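Guanylate kinase (Stenotrophomonas maltophilia, PDB 7S5E) catalyses the transfer of a phosphate from ATP to GMP, giving GDP and ADP, and is probably essential for recycling GMP and, indirectly, cGMP. Local coordinates at residues Ala29-Gly34 with Asp149-Arg154; Gly34-Val39 with Leu116-Trp121; Thr136-Pro141 with Arg170-His175. All blocks are in the same frame, centred on the assembly; numbering follows the deposited sequence.

Contact 1 (Ala29-Gly34 with Asp149-Arg154); sequences APSGAG and DRMRKR. With ADP (adenosine-5'-diphosphate), chain J.
Arg-150, Met-151 and Arg-154, on the final turns of helix 144-154, gather round the Ser-31/Gly-32 part of the loop 29-34. Arg-150 lies stretched along the loop, with methylene CD 3.2 Å from the carbonyl O of Gly-32 and that oxygen near the guanidinium plane, at its edge. From CG to NE its chain is fully extended, and this carries the guanidinium beneath the adenine of ADP. One face of the planar group is turned to the base: purine atom C5 sits 3.6 Å above the plane, displaced toward the rim. Beyond the loop, NH2 is hydrogen-bonded to Asn-185 O. Met-151 approaches the neighbouring peptide, its extended chain bringing CE to 3.3 Å from the backbone O of Ser-31. Gly-32 presents no side chain of its own, and its CA comes within 5.2 Å of the CA of Met-151. Residues Pro-30 to Ala-33 form a type II beta turn with Gly-32 at its third position (phi 88°), part of the Walker A P-loop, where backbone amides hold the ADP phosphates. Here Gly-32 N gives a nearly straight hydrogen bond of 2.7 Å to O3B of ADP, and Gly-34 N binds O1B at 2.9 Å. Arg-154 approaches the beta-phosphate from the helix. Its chain bends at chi3 (47°), which turns NH1 back toward O3B of ADP; the two are modelled 2.5 Å apart, too short to be taken literally, with O3B near the guanidinium plane, at its edge. The arginine and Gly-32 N both lie beside this oxygen and would be expected to offset part of the phosphate's negative charge. CB of Ser-31 also lies at the edge of the Arg-154 guanidinium.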
loop_
_atom_site.group_PDB
_atom_site.type_symbol
_atom_site.label_atom_id
_atom_site.label_comp_id
_atom_site.label_asym_id
_atom_site.label_seq_id
_atom_site.Cartn_x
_atom_site.Cartn_y
_atom_site.Cartn_z
ATOM N N ALA A 29 -8.099 -15.556 -2.564
ATOM C CA ALA A 29 -7.074 -16.584 -2.690
ATOM C C ALA A 29 -7.757 -17.905 -2.976
ATOM O O ALA A 29 -8.895 -18.104 -2.539
ATOM C CB ALA A 29 -6.232 -16.699 -1.419
ATOM N N PRO A 30 -7.115 -18.838 -3.675
ATOM C CA PRO A 30 -7.667 -20.191 -3.730
ATOM C C PRO A 30 -7.626 -20.804 -2.344
ATOM O O PRO A 30 -6.786 -20.455 -1.511
ATOM C CB PRO A 30 -6.727 -20.923 -4.697
ATOM C CG PRO A 30 -5.429 -20.218 -4.542
ATOM C CD PRO A 30 -5.791 -18.760 -4.322
ATOM N N SER A 31 -8.564 -21.709 -2.087
ATOM C CA SER A 31 -8.555 -22.399 -0.807
ATOM C C SER A 31 -7.235 -23.136 -0.638
ATOM O O SER A 31 -6.677 -23.681 -1.594
ATOM C CB SER A 31 -9.738 -23.359 -0.703
ATOM O OG SER A 31 -9.662 -24.351 -1.698
ATOM N N GLY A 32 -6.733 -23.141 0.588
ATOM C CA GLY A 32 -5.467 -23.762 0.891
ATOM C C GLY A 32 -4.256 -22.870 0.722
ATOM O O GLY A 32 -3.146 -23.298 1.047
ATOM N N ALA A 33 -4.425 -21.638 0.248
ATOM C CA ALA A 33 -3.305 -20.709 0.240
ATOM C C ALA A 33 -3.099 -20.058 1.599
ATOM O O ALA A 33 -2.069 -19.411 1.810
ATOM C CB ALA A 33 -3.499 -19.633 -0.835
ATOM N N GLY A 34 -4.053 -20.222 2.515
ATOM C CA GLY A 34 -3.954 -19.677 3.853
ATOM C C GLY A 34 -4.590 -18.328 4.090
ATOM O O GLY A 34 -4.244 -17.671 5.079
ATOM N N ASP A 149 -0.241 -29.572 -0.481
ATOM C CA ASP A 149 0.179 -30.024 0.840
ATOM C C ASP A 149 -0.687 -29.405 1.928
ATOM O O ASP A 149 -1.062 -30.079 2.895
ATOM C CB ASP A 149 1.653 -29.700 1.066
ATOM C CG ASP A 149 2.572 -30.605 0.269
ATOM O OD1 ASP A 149 2.077 -31.566 -0.360
ATOM O OD2 ASP A 149 3.796 -30.355 0.271
ATOM N N ARG A 150 -1.026 -28.124 1.785
ATOM C CA ARG A 150 -1.841 -27.468 2.801
ATOM C C ARG A 150 -3.283 -27.969 2.782
ATOM O O ARG A 150 -3.925 -28.035 3.835
ATOM C CB ARG A 150 -1.784 -25.952 2.611
ATOM C CG ARG A 150 -0.397 -25.365 2.844
ATOM C CD ARG A 150 -0.317 -23.891 2.457
ATOM N NE ARG A 150 1.013 -23.343 2.689
ATOM C CZ ARG A 150 1.417 -22.149 2.280
ATOM N NH1 ARG A 150 0.623 -21.350 1.584
ATOM N NH2 ARG A 150 2.646 -21.741 2.584
ATOM N N MET A 151 -3.807 -28.332 1.610
ATOM C CA MET A 151 -5.128 -28.948 1.568
ATOM C C MET A 151 -5.141 -30.265 2.334
ATOM O O MET A 151 -6.079 -30.540 3.093
ATOM C CB MET A 151 -5.564 -29.166 0.124
ATOM C CG MET A 151 -5.714 -27.900 -0.682
ATOM S SD MET A 151 -6.441 -28.252 -2.294
ATOM C CE MET A 151 -6.396 -26.633 -3.054
ATOM N N ARG A 152 -4.101 -31.087 2.159
ATOM C CA ARG A 152 -4.037 -32.376 2.847
ATOM C C ARG A 152 -4.049 -32.196 4.360
ATOM O O ARG A 152 -4.811 -32.863 5.071
ATOM C CB ARG A 152 -2.788 -33.150 2.412
ATOM C CG ARG A 152 -2.793 -33.538 0.946
ATOM C CD ARG A 152 -1.771 -34.616 0.600
ATOM N NE ARG A 152 -2.176 -35.327 -0.610
ATOM C CZ ARG A 152 -1.856 -34.963 -1.845
ATOM N NH1 ARG A 152 -1.046 -33.943 -2.080
ATOM N NH2 ARG A 152 -2.362 -35.639 -2.872
ATOM N N LYS A 153 -3.214 -31.285 4.867
ATOM C CA LYS A 153 -3.097 -31.099 6.309
ATOM C C LYS A 153 -4.388 -30.575 6.919
ATOM O O LYS A 153 -4.676 -30.855 8.085
ATOM C CB LYS A 153 -1.944 -30.145 6.626
ATOM N N ARG A 154 -5.179 -29.829 6.156
ATOM C CA ARG A 154 -6.355 -29.176 6.728
ATOM C C ARG A 154 -7.492 -30.171 6.950
ATOM O O ARG A 154 -7.770 -30.572 8.084
ATOM C CB ARG A 154 -6.791 -28.015 5.826
ATOM C CG ARG A 154 -7.934 -27.159 6.373
ATOM C CD ARG A 154 -8.353 -26.124 5.338
ATOM N NE ARG A 154 -8.516 -26.735 4.024
ATOM C CZ ARG A 154 -8.639 -26.061 2.888
ATOM N NH1 ARG A 154 -8.619 -24.737 2.867
ATOM N NH2 ARG A 154 -8.789 -26.734 1.746
HETATM P PB ADP J . -7.597 -21.084 3.032
HETATM O O1B ADP J . -6.846 -20.356 1.890
HETATM O O2B ADP J . -8.520 -20.155 3.837
HETATM O O3B ADP J . -8.424 -22.305 2.560
HETATM P PA ADP J . -6.538 -21.595 5.676
HETATM O O1A ADP J . -6.071 -20.270 6.162
HETATM O O2A ADP J . -7.939 -21.931 6.190
HETATM O O3A ADP J . -6.555 -21.662 4.086
HETATM O "O5'" ADP J . -5.565 -22.784 5.967
HETATM C "C5'" ADP J . -4.788 -23.403 4.924
HETATM C "C4'" ADP J . -3.917 -24.429 5.596
HETATM O "O4'" ADP J . -2.526 -24.103 5.378
HETATM C "C3'" ADP J . -4.091 -24.480 7.108
HETATM O "O3'" ADP J . -3.828 -25.800 7.571
HETATM C "C2'" ADP J . -3.069 -23.443 7.581
HETATM O "O2'" ADP J . -2.682 -23.632 8.936
HETATM C "C1'" ADP J . -1.923 -23.710 6.601
HETATM N N9 ADP J . -1.054 -22.565 6.339
HETATM C C8 ADP J . -1.433 -21.264 6.136
HETATM N N7 ADP J . -0.440 -20.459 5.846
HETATM C C5 ADP J . 0.673 -21.286 5.863
HETATM C C6 ADP J . 2.039 -21.049 5.619
HETATM N N6 ADP J . 2.542 -19.853 5.293
HETATM N N1 ADP J . 2.887 -22.096 5.718
HETATM C C2 ADP J . 2.392 -23.295 6.041
HETATM N N3 ADP J . 1.126 -23.640 6.288
HETATM C C4 ADP J . 0.309 -22.587 6.177
#

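Contact 2 (Gly34-Val39 with Leu116-Trp121); sequences GKSSIV and LLEIDW. With 5GP (guanosine-5'-monophosphate), chain I; ADP (adenosine-5'-diphosphate), chain J.
Glu-118 has more of its surface buried here than any other residue, its extended side chain running from just beyond Leu-117 to helix 35-45. The two carboxylate oxygens meet different partners. OE2 lies 3.4 Å from methyl CG1 of Val-39, while OE1 is 3.6 Å from the hydroxyl OG of Ser-36, which itself donates to O2B of ADP at 2.9 Å. Val-39, with CG1 anti to the backbone N (chi1 164°), also meets Leu-116 tip to tip, CG1 to CD1 4.0 Å. Lys-35 crosses the glutamate obliquely, so that CE rather than the ammonium comes nearest: NZ stays 5.1 Å from OE1 of Glu-118. A bend at chi4 (-69°) sends NZ instead to the carbonyl O of Ala-29, with weak bonds to O2' of GMP and to a water that is held by Ile-119 O. From the base side, Asp-120 OD1 accepts a hydrogen bond of 2.9 Å from N2 of the guanine. The Walker A lysine and serine at the start of helix 35-45, faced by Glu-118, with Asp-120 at the guanine, place this contact between the ADP and GMP sites of a P-loop nucleoside monophosphate kinase.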
loop_
_atom_site.group_PDB
_atom_site.type_symbol
_atom_site.label_atom_id
_atom_site.label_comp_id
_atom_site.label_asym_id
_atom_site.label_seq_id
_atom_site.Cartn_x
_atom_site.Cartn_y
_atom_site.Cartn_z
ATOM N N GLY A 34 -4.053 -20.222 2.515
ATOM C CA GLY A 34 -3.954 -19.677 3.853
ATOM C C GLY A 34 -4.590 -18.328 4.090
ATOM O O GLY A 34 -4.244 -17.671 5.079
ATOM N N LYS A 35 -5.518 -17.887 3.236
ATOM C CA LYS A 35 -6.075 -16.550 3.427
ATOM C C LYS A 35 -6.878 -16.452 4.724
ATOM O O LYS A 35 -6.754 -15.461 5.452
ATOM C CB LYS A 35 -6.900 -16.114 2.209
ATOM C CG LYS A 35 -8.316 -16.629 2.090
ATOM C CD LYS A 35 -9.082 -15.758 1.101
ATOM C CE LYS A 35 -10.423 -16.352 0.717
ATOM N NZ LYS A 35 -10.230 -17.582 -0.111
ATOM N N SER A 36 -7.684 -17.471 5.048
ATOM C CA SER A 36 -8.512 -17.390 6.252
ATOM C C SER A 36 -7.664 -17.194 7.501
ATOM O O SER A 36 -7.994 -16.367 8.359
ATOM C CB SER A 36 -9.377 -18.640 6.398
ATOM O OG SER A 36 -10.394 -18.673 5.415
ATOM N N SER A 37 -6.570 -17.946 7.625
ATOM C CA SER A 37 -5.716 -17.813 8.801
ATOM C C SER A 37 -4.966 -16.482 8.815
ATOM O O SER A 37 -4.842 -15.850 9.869
ATOM C CB SER A 37 -4.743 -18.993 8.869
ATOM O OG SER A 37 -4.214 -19.306 7.590
ATOM N N ILE A 38 -4.496 -16.015 7.655
ATOM C CA ILE A 38 -3.785 -14.740 7.611
ATOM C C ILE A 38 -4.728 -13.596 7.969
ATOM O O ILE A 38 -4.375 -12.693 8.742
ATOM C CB ILE A 38 -3.155 -14.522 6.225
ATOM C CG1 ILE A 38 -2.103 -15.587 5.924
ATOM C CG2 ILE A 38 -2.517 -13.147 6.157
ATOM C CD1 ILE A 38 -1.704 -15.612 4.472
ATOM N N VAL A 39 -5.939 -13.620 7.415
ATOM C CA VAL A 39 -6.911 -12.563 7.675
ATOM C C VAL A 39 -7.293 -12.536 9.152
ATOM O O VAL A 39 -7.423 -11.463 9.754
ATOM C CB VAL A 39 -8.138 -12.752 6.760
ATOM C CG1 VAL A 39 -9.340 -11.928 7.245
ATOM C CG2 VAL A 39 -7.776 -12.426 5.298
ATOM N N LEU A 116 -14.066 -5.991 5.527
ATOM C CA LEU A 116 -13.266 -6.895 4.711
ATOM C C LEU A 116 -14.168 -8.007 4.174
ATOM O O LEU A 116 -14.905 -8.638 4.940
ATOM C CB LEU A 116 -12.094 -7.477 5.509
ATOM C CG LEU A 116 -11.028 -8.276 4.748
ATOM C CD1 LEU A 116 -9.752 -8.328 5.563
ATOM C CD2 LEU A 116 -11.474 -9.702 4.405
ATOM N N LEU A 117 -14.111 -8.240 2.866
ATOM C CA LEU A 117 -14.855 -9.317 2.222
ATOM C C LEU A 117 -13.870 -10.371 1.737
ATOM O O LEU A 117 -12.860 -10.031 1.104
ATOM C CB LEU A 117 -15.691 -8.805 1.045
ATOM C CG LEU A 117 -16.670 -7.647 1.258
ATOM C CD1 LEU A 117 -17.319 -7.277 -0.071
ATOM C CD2 LEU A 117 -17.738 -7.977 2.304
ATOM N N GLU A 118 -14.163 -11.640 2.029
ATOM C CA GLU A 118 -13.377 -12.777 1.544
ATOM C C GLU A 118 -14.225 -13.440 0.465
ATOM O O GLU A 118 -15.079 -14.272 0.759
ATOM C CB GLU A 118 -13.038 -13.790 2.636
ATOM C CG GLU A 118 -12.133 -13.287 3.748
ATOM C CD GLU A 118 -11.788 -14.385 4.744
ATOM O OE1 GLU A 118 -11.758 -15.570 4.336
ATOM O OE2 GLU A 118 -11.645 -14.079 5.945
ATOM N N ILE A 119 -14.019 -13.033 -0.784
ATOM C CA ILE A 119 -14.846 -13.483 -1.891
ATOM C C ILE A 119 -13.954 -13.941 -3.041
ATOM O O ILE A 119 -12.733 -13.791 -3.013
ATOM C CB ILE A 119 -15.812 -12.375 -2.348
ATOM C CG1 ILE A 119 -15.003 -11.153 -2.806
ATOM C CG2 ILE A 119 -16.790 -12.025 -1.223
ATOM C CD1 ILE A 119 -15.833 -9.943 -3.101
ATOM N N ASP A 120 -14.585 -14.539 -4.050
ATOM C CA ASP A 120 -13.867 -14.997 -5.225
ATOM C C ASP A 120 -13.720 -13.845 -6.212
ATOM O O ASP A 120 -14.174 -12.725 -5.976
ATOM C CB ASP A 120 -14.576 -16.198 -5.862
ATOM C CG ASP A 120 -15.688 -15.797 -6.828
ATOM O OD1 ASP A 120 -16.414 -14.821 -6.556
ATOM O OD2 ASP A 120 -15.855 -16.479 -7.858
ATOM N N TRP A 121 -13.073 -14.126 -7.340
ATOM C CA TRP A 121 -12.819 -13.080 -8.319
ATOM C C TRP A 121 -14.102 -12.565 -8.955
ATOM O O TRP A 121 -14.190 -11.381 -9.292
ATOM C CB TRP A 121 -11.844 -13.592 -9.379
ATOM C CG TRP A 121 -12.323 -14.761 -10.196
ATOM C CD1 TRP A 121 -12.101 -16.078 -9.935
ATOM C CD2 TRP A 121 -13.096 -14.717 -11.401
ATOM N NE1 TRP A 121 -12.670 -16.857 -10.906
ATOM C CE2 TRP A 121 -13.288 -16.048 -11.820
ATOM C CE3 TRP A 121 -13.632 -13.684 -12.172
ATOM C CZ2 TRP A 121 -14.004 -16.375 -12.969
ATOM C CZ3 TRP A 121 -14.347 -14.009 -13.315
ATOM C CH2 TRP A 121 -14.526 -15.345 -13.701
HETATM P P 5GP I . -14.983 -22.511 0.240
HETATM O O1P 5GP I . -15.404 -22.016 1.636
HETATM O O2P 5GP I . -16.194 -23.149 -0.454
HETATM O O3P 5GP I . -13.712 -23.294 0.282
HETATM O "O5'" 5GP I . -14.681 -21.167 -0.554
HETATM C "C5'" 5GP I . -14.658 -21.163 -1.974
HETATM C "C4'" 5GP I . -14.408 -19.785 -2.522
HETATM O "O4'" 5GP I . -15.591 -18.961 -2.336
HETATM C "C3'" 5GP I . -13.242 -19.026 -1.866
HETATM O "O3'" 5GP I . -12.454 -18.398 -2.873
HETATM C "C2'" 5GP I . -13.937 -17.940 -1.055
HETATM O "O2'" 5GP I . -13.180 -16.760 -0.901
HETATM C "C1'" 5GP I . -15.185 -17.691 -1.889
HETATM N N9 5GP I . -16.273 -17.031 -1.171
HETATM C C8 5GP I . -16.489 -17.006 0.179
HETATM N N7 5GP I . -17.446 -16.189 0.529
HETATM C C5 5GP I . -17.891 -15.648 -0.665
HETATM C C6 5GP I . -18.886 -14.660 -0.934
HETATM O O6 5GP I . -19.568 -14.049 -0.115
HETATM N N1 5GP I . -19.008 -14.395 -2.284
HETATM C C2 5GP I . -18.275 -14.996 -3.271
HETATM N N2 5GP I . -18.541 -14.633 -4.528
HETATM N N3 5GP I . -17.336 -15.909 -3.032
HETATM C C4 5GP I . -17.193 -16.176 -1.719
HETATM P PB ADP J . -7.597 -21.084 3.032
HETATM O O1B ADP J . -6.846 -20.356 1.890
HETATM O O2B ADP J . -8.520 -20.155 3.837
HETATM O O3B ADP J . -8.424 -22.305 2.560
HETATM P PA ADP J . -6.538 -21.595 5.676
HETATM O O1A ADP J . -6.071 -20.270 6.162
HETATM O O2A ADP J . -7.939 -21.931 6.190
HETATM O O3A ADP J . -6.555 -21.662 4.086
HETATM O "O5'" ADP J . -5.565 -22.784 5.967
HETATM C "C5'" ADP J . -4.788 -23.403 4.924
HETATM C "C4'" ADP J . -3.917 -24.429 5.596
HETATM O "O4'" ADP J . -2.526 -24.103 5.378
HETATM C "C3'" ADP J . -4.091 -24.480 7.108
HETATM O "O3'" ADP J . -3.828 -25.800 7.571
HETATM C "C2'" ADP J . -3.069 -23.443 7.581
HETATM O "O2'" ADP J . -2.682 -23.632 8.936
HETATM C "C1'" ADP J . -1.923 -23.710 6.601
HETATM N N9 ADP J . -1.054 -22.565 6.339
HETATM C C8 ADP J . -1.433 -21.264 6.136
HETATM N N7 ADP J . -0.440 -20.459 5.846
HETATM C C5 ADP J . 0.673 -21.286 5.863
HETATM C C6 ADP J . 2.039 -21.049 5.619
HETATM N N6 ADP J . 2.542 -19.853 5.293
HETATM N N1 ADP J . 2.887 -22.096 5.718
HETATM C C2 ADP J . 2.392 -23.295 6.041
HETATM N N3 ADP J . 1.126 -23.640 6.288
HETATM C C4 ADP J . 0.309 -22.587 6.177
HETATM O O HOH W 1 -11.151 -15.976 -2.946
#

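Contact 3 (Thr136-Pro141 with Arg170-His175); sequences TVFILP and RDEMLH
The ring of Phe-138 points from strand 135-140 toward Glu-172 and Met-173 on helix 159-173, its CZ 3.8 Å from the backbone O of Glu-172 and 3.9 Å from CA of Met-173. Both approach it obliquely, while methyl CD2 of Leu-140 lies in the ring plane at an edge; the ring of Phe-179 also meets it, tilted by about 50°. A trans chi1 (-159°) swings the Phe-138 ring away from its own backbone N and puts CZ against the helix backbone. The strand is one of five in the parallel sheet of the P-loop fold, flanked by strands 24-28 and 181-184, and helix 159-173 belongs to the helical crossover that leads from it to 181-184. Further along, the sulfur of Met-173 lies where the strand ends: SD is 4.0 Å from CD of Pro-141 and 4.2 Å from CD2 of Leu-140, the side chains crossing at a slant. Leu-220 of the second subunit packs on both Met-173 and Leu-140. CG of Glu-172 lies 4.2 Å from Phe-138 CZ, and the turn at chi2 beyond it sends the carboxylate toward Asp-120, Trp-121 and the bound GMP.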
loop_
_atom_site.group_PDB
_atom_site.type_symbol
_atom_site.label_atom_id
_atom_site.label_comp_id
_atom_site.label_asym_id
_atom_site.label_seq_id
_atom_site.Cartn_x
_atom_site.Cartn_y
_atom_site.Cartn_z
ATOM N N THR A 136 -8.033 -4.244 -2.834
ATOM C CA THR A 136 -8.110 -5.680 -3.092
ATOM C C THR A 136 -6.727 -6.324 -3.056
ATOM O O THR A 136 -5.756 -5.763 -3.574
ATOM C CB THR A 136 -8.806 -5.970 -4.441
ATOM O OG1 THR A 136 -8.039 -5.435 -5.523
ATOM C CG2 THR A 136 -10.191 -5.345 -4.459
ATOM N N VAL A 137 -6.643 -7.481 -2.390
ATOM C CA VAL A 137 -5.401 -8.221 -2.199
ATOM C C VAL A 137 -5.614 -9.676 -2.606
ATOM O O VAL A 137 -6.650 -10.269 -2.294
ATOM C CB VAL A 137 -4.911 -8.136 -0.740
ATOM C CG1 VAL A 137 -3.620 -8.919 -0.575
ATOM C CG2 VAL A 137 -4.728 -6.676 -0.313
ATOM N N PHE A 138 -4.648 -10.247 -3.318
ATOM C CA PHE A 138 -4.668 -11.654 -3.700
ATOM C C PHE A 138 -3.517 -12.380 -3.015
ATOM O O PHE A 138 -2.387 -11.876 -2.987
ATOM C CB PHE A 138 -4.565 -11.826 -5.219
ATOM C CG PHE A 138 -5.080 -13.153 -5.717
ATOM C CD1 PHE A 138 -6.440 -13.363 -5.892
ATOM C CD2 PHE A 138 -4.214 -14.188 -5.994
ATOM C CE1 PHE A 138 -6.915 -14.572 -6.347
ATOM C CE2 PHE A 138 -4.687 -15.396 -6.449
ATOM C CZ PHE A 138 -6.041 -15.587 -6.625
ATOM N N ILE A 139 -3.802 -13.547 -2.441
ATOM C CA ILE A 139 -2.789 -14.338 -1.750
ATOM C C ILE A 139 -2.470 -15.561 -2.593
ATOM O O ILE A 139 -3.377 -16.297 -3.007
ATOM C CB ILE A 139 -3.227 -14.739 -0.332
ATOM C CG1 ILE A 139 -3.581 -13.490 0.484
ATOM C CG2 ILE A 139 -2.105 -15.496 0.347
ATOM C CD1 ILE A 139 -3.977 -13.769 1.928
ATOM N N LEU A 140 -1.176 -15.784 -2.827
ATOM C CA LEU A 140 -0.666 -16.890 -3.607
ATOM C C LEU A 140 0.078 -17.877 -2.715
ATOM O O LEU A 140 0.731 -17.476 -1.744
ATOM C CB LEU A 140 0.307 -16.414 -4.692
ATOM C CG LEU A 140 -0.217 -15.640 -5.893
ATOM C CD1 LEU A 140 0.949 -15.178 -6.739
ATOM C CD2 LEU A 140 -1.174 -16.503 -6.709
ATOM N N PRO A 141 0.007 -19.170 -3.026
ATOM C CA PRO A 141 0.865 -20.147 -2.352
ATOM C C PRO A 141 2.292 -20.028 -2.851
ATOM O O PRO A 141 2.523 -19.519 -3.954
ATOM C CB PRO A 141 0.242 -21.491 -2.753
ATOM C CG PRO A 141 -0.386 -21.216 -4.090
ATOM C CD PRO A 141 -0.902 -19.802 -4.001
ATOM N N ARG A 170 -6.363 -23.391 -9.615
ATOM C CA ARG A 170 -5.791 -22.772 -10.800
ATOM C C ARG A 170 -6.794 -21.843 -11.461
ATOM O O ARG A 170 -6.433 -20.751 -11.908
ATOM C CB ARG A 170 -5.329 -23.840 -11.786
ATOM C CG ARG A 170 -4.454 -23.289 -12.897
ATOM C CD ARG A 170 -4.108 -24.361 -13.907
ATOM N NE ARG A 170 -5.245 -24.659 -14.763
ATOM C CZ ARG A 170 -5.463 -24.071 -15.929
ATOM N NH1 ARG A 170 -4.632 -23.157 -16.408
ATOM N NH2 ARG A 170 -6.538 -24.411 -16.636
ATOM N N ASP A 171 -8.059 -22.258 -11.535
ATOM C CA ASP A 171 -9.068 -21.403 -12.146
ATOM C C ASP A 171 -9.159 -20.078 -11.411
ATOM O O ASP A 171 -9.310 -19.021 -12.031
ATOM C CB ASP A 171 -10.434 -22.089 -12.138
ATOM C CG ASP A 171 -10.560 -23.176 -13.183
ATOM O OD1 ASP A 171 -10.082 -22.989 -14.330
ATOM O OD2 ASP A 171 -11.165 -24.220 -12.858
ATOM N N GLU A 172 -9.064 -20.118 -10.085
ATOM C CA GLU A 172 -9.106 -18.894 -9.305
ATOM C C GLU A 172 -7.856 -18.055 -9.527
ATOM O O GLU A 172 -7.943 -16.839 -9.725
ATOM C CB GLU A 172 -9.244 -19.236 -7.826
ATOM C CG GLU A 172 -9.398 -18.016 -6.981
ATOM C CD GLU A 172 -10.845 -17.675 -6.717
ATOM O OE1 GLU A 172 -11.738 -18.248 -7.395
ATOM O OE2 GLU A 172 -11.076 -16.790 -5.861
ATOM N N MET A 173 -6.687 -18.696 -9.520
ATOM C CA MET A 173 -5.426 -17.990 -9.668
ATOM C C MET A 173 -5.272 -17.345 -11.040
ATOM O O MET A 173 -4.455 -16.435 -11.192
ATOM C CB MET A 173 -4.276 -18.943 -9.380
ATOM C CG MET A 173 -4.174 -19.301 -7.920
ATOM S SD MET A 173 -2.723 -20.292 -7.579
ATOM C CE MET A 173 -3.040 -21.710 -8.633
ATOM N N LEU A 174 -6.025 -17.793 -12.042
ATOM C CA LEU A 174 -5.925 -17.171 -13.352
ATOM C C LEU A 174 -6.378 -15.717 -13.332
ATOM O O LEU A 174 -6.085 -14.973 -14.275
ATOM C CB LEU A 174 -6.753 -17.954 -14.374
ATOM C CG LEU A 174 -6.141 -19.246 -14.916
ATOM C CD1 LEU A 174 -7.145 -19.998 -15.777
ATOM C CD2 LEU A 174 -4.884 -18.937 -15.719
ATOM N N HIS A 175 -7.074 -15.290 -12.277
ATOM C CA HIS A 175 -7.597 -13.936 -12.175
ATOM C C HIS A 175 -6.847 -13.090 -11.165
ATOM O O HIS A 175 -7.363 -12.055 -10.748
ATOM C CB HIS A 175 -9.084 -13.943 -11.831
ATOM C CG HIS A 175 -9.959 -14.488 -12.913
ATOM N ND1 HIS A 175 -10.603 -13.675 -13.820
ATOM C CD2 HIS A 175 -10.285 -15.757 -13.247
ATOM C CE1 HIS A 175 -11.299 -14.419 -14.659
ATOM N NE2 HIS A 175 -11.120 -15.686 -14.334
#

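From the N terminus, strand 24-28 runs into the phosphate loop 29-34, where contact 1 opens, and Gly-34, common to both, then starts contact 2. Contact 2 closes first, at 116-121 after strand 114-117, bringing the GMP-binding residues beside helix 35-45; it is nested inside the long loop of contact 1. Strand 135-140 next opens contact 3 before helix 144-154 closes contact 1, and helix 159-173 finally closes contact 3, so contacts 1 and 3 cross. Contacts 2 and 3 follow in series on the same parallel sheet. Pro-30 packs on Phe-138 and Met-173, joining contacts 1 and 3, while stacked Trp-121 and His-175 join contacts 2 and 3.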